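Local coordinates for protein V-type ATPase 116 kDa subunit (Meiothermus ruber, PDB 3RRK) that forms the cytoplasmic N-terminal domain of subunit I, the subunit a homologue of a V-type ATPase, and probably contributes to rotary ATP-driven proton transport, at residues E170-R175 against R195-A200. Residues are numbered along the deposited sequence; the frame is centred on the assembly and turned at random.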
loop_
_atom_site.group_PDB
_atom_site.type_symbol
_atom_site.label_atom_id
_atom_site.label_comp_id
_atom_site.label_asym_id
_atom_site.label_seq_id
_atom_site.Cartn_x
_atom_site.Cartn_y
_atom_site.Cartn_z
ATOM N N GLU A 170 38.549 -18.149 -26.850
ATOM C CA GLU A 170 39.733 -18.404 -26.046
ATOM C C GLU A 170 39.457 -19.603 -25.145
ATOM O O GLU A 170 40.352 -20.372 -24.811
ATOM C CB GLU A 170 40.067 -17.161 -25.207
ATOM C CG GLU A 170 41.547 -16.967 -24.884
ATOM C CD GLU A 170 41.839 -15.624 -24.211
ATOM O OE1 GLU A 170 41.039 -14.673 -24.371
ATOM O OE2 GLU A 170 42.873 -15.521 -23.514
ATOM N N ALA A 171 38.194 -19.765 -24.780
ATOM C CA ALA A 171 37.813 -20.699 -23.734
ATOM C C ALA A 171 37.198 -21.979 -24.283
ATOM O O ALA A 171 37.275 -23.031 -23.649
ATOM C CB ALA A 171 36.847 -20.022 -22.767
ATOM N N LEU A 172 36.590 -21.886 -25.461
ATOM C CA LEU A 172 35.827 -22.996 -26.018
ATOM C C LEU A 172 36.167 -23.306 -27.474
ATOM O O LEU A 172 35.550 -24.178 -28.087
ATOM C CB LEU A 172 34.335 -22.694 -25.902
ATOM C CG LEU A 172 33.791 -22.610 -24.478
ATOM C CD1 LEU A 172 32.425 -21.931 -24.461
ATOM C CD2 LEU A 172 33.736 -24.003 -23.854
ATOM N N ALA A 173 37.139 -22.593 -28.029
ATOM C CA ALA A 173 37.491 -22.736 -29.440
ATOM C C ALA A 173 36.297 -22.463 -30.346
ATOM O O ALA A 173 35.800 -21.336 -30.427
ATOM C CB ALA A 173 38.061 -24.131 -29.722
ATOM N N ASP A 174 35.840 -23.516 -31.013
ATOM C CA ASP A 174 34.746 -23.424 -31.968
ATOM C C ASP A 174 33.477 -24.097 -31.452
ATOM O O ASP A 174 32.543 -24.338 -32.221
ATOM C CB ASP A 174 35.162 -24.053 -33.306
ATOM C CG ASP A 174 35.973 -25.343 -33.132
ATOM O OD1 ASP A 174 35.885 -25.982 -32.058
ATOM O OD2 ASP A 174 36.702 -25.718 -34.080
ATOM N N ARG A 175 33.450 -24.407 -30.157
ATOM C CA ARG A 175 32.292 -25.068 -29.551
ATOM C C ARG A 175 31.329 -24.067 -28.904
ATOM O O ARG A 175 31.004 -24.179 -27.714
ATOM C CB ARG A 175 32.729 -26.093 -28.503
ATOM C CG ARG A 175 33.642 -27.177 -28.998
ATOM C CD ARG A 175 34.260 -27.922 -27.832
ATOM N NE ARG A 175 35.070 -27.030 -27.009
ATOM C CZ ARG A 175 35.790 -27.417 -25.962
ATOM N NH1 ARG A 175 35.806 -28.695 -25.603
ATOM N NH2 ARG A 175 36.494 -26.526 -25.273
ATOM N N ARG A 195 25.752 -28.224 -23.048
ATOM C CA ARG A 195 25.190 -28.100 -21.704
ATOM C C ARG A 195 26.276 -28.179 -20.634
ATOM O O ARG A 195 26.299 -27.387 -19.689
ATOM C CB ARG A 195 24.147 -29.186 -21.450
ATOM C CG ARG A 195 23.596 -29.186 -20.029
ATOM C CD ARG A 195 22.640 -28.023 -19.785
ATOM N NE ARG A 195 21.350 -28.207 -20.450
ATOM C CZ ARG A 195 20.359 -27.319 -20.418
ATOM N NH1 ARG A 195 20.512 -26.178 -19.751
ATOM N NH2 ARG A 195 19.221 -27.567 -21.056
ATOM N N SER A 196 27.181 -29.134 -20.801
ATOM C CA SER A 196 28.257 -29.358 -19.843
ATOM C C SER A 196 29.283 -28.216 -19.767
ATOM O O SER A 196 30.184 -28.253 -18.942
ATOM C CB SER A 196 28.973 -30.689 -20.143
ATOM O OG SER A 196 29.744 -30.611 -21.336
ATOM N N GLU A 197 29.165 -27.213 -20.627
ATOM C CA GLU A 197 30.130 -26.117 -20.630
ATOM C C GLU A 197 29.463 -24.772 -20.372
ATOM O O GLU A 197 30.033 -23.720 -20.667
ATOM C CB GLU A 197 30.869 -26.064 -21.962
ATOM C CG GLU A 197 31.601 -27.346 -22.287
ATOM C CD GLU A 197 32.399 -27.241 -23.568
ATOM O OE1 GLU A 197 31.919 -26.568 -24.516
ATOM O OE2 GLU A 197 33.509 -27.818 -23.614
ATOM N N LEU A 198 28.251 -24.817 -19.829
ATOM C CA LEU A 198 27.466 -23.614 -19.618
ATOM C C LEU A 198 28.221 -22.652 -18.722
ATOM O O LEU A 198 28.289 -21.459 -18.996
ATOM C CB LEU A 198 26.135 -23.962 -18.977
ATOM C CG LEU A 198 25.145 -22.813 -18.918
ATOM C CD1 LEU A 198 25.024 -22.154 -20.301
ATOM C CD2 LEU A 198 23.791 -23.288 -18.380
ATOM N N GLU A 199 28.805 -23.191 -17.660
ATOM C CA GLU A 199 29.559 -22.395 -16.698
ATOM C C GLU A 199 30.838 -21.780 -17.248
ATOM O O GLU A 199 31.246 -20.711 -16.816
ATOM C CB GLU A 199 29.843 -23.219 -15.444
ATOM C CG GLU A 199 28.554 -23.597 -14.739
ATOM C CD GLU A 199 27.615 -22.399 -14.615
ATOM O OE1 GLU A 199 28.136 -21.260 -14.472
ATOM O OE2 GLU A 199 26.373 -22.595 -14.669
ATOM N N ALA A 200 31.461 -22.446 -18.207
ATOM C CA ALA A 200 32.674 -21.915 -18.823
ATOM C C ALA A 200 32.336 -20.675 -19.627
ATOM O O ALA A 200 33.136 -19.750 -19.742
ATOM C CB ALA A 200 33.321 -22.973 -19.722
#
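Glu-197 reaches from the N-cap position of helix 198-206 to meet Leu-172 and Arg-175, the first and last residues of the type II' turn leaving helix 158-172. The close-packed side is formed by Leu-172, which is buried. Its CD2 methyl lies 3.5 Å from Glu-197 CD, the two side chains running past each other in opposite directions, and the same methyl approaches Ala-200 CB at 4.3 Å. Leu-172 also touches Val-193 of strand 187-194, so this leucine meets both the start of helix 198-206 and the three-stranded antiparallel sheet of the alpha/beta lobe, about 47 Å from the chain centre to the contact centre.

The outer side is polar and looser. With CG of Glu-197 set beside its backbone N (chi1 -58°) and the chain extended beyond it, the carboxylate is carried out to the exposed Arg-175. There OE2 stands over one face of the guanidinium, offset toward its rim and 3.2 Å from NH1 of Arg-175. The two planes are 89° apart and no N-H points at the oxygen, making this a salt bridge of charges alone. The guanidinium is instead oriented by its own turn: Arg-175 NE donates to Leu-172 O at 3.1 Å, nearly straight at 164°, while Arg-175 N reaches that oxygen from the opposite face of the carbonyl plane. A glutamine in place of Glu-197 would probably leave the arginine's positive charge without its mate across the contact. One carboxylate thus serves both sides, packed along a buried leucine and paired with Arg-175 by an attraction that probably imposes little directional constraint, while Leu-172 and Ala-200 add a small apolar contact.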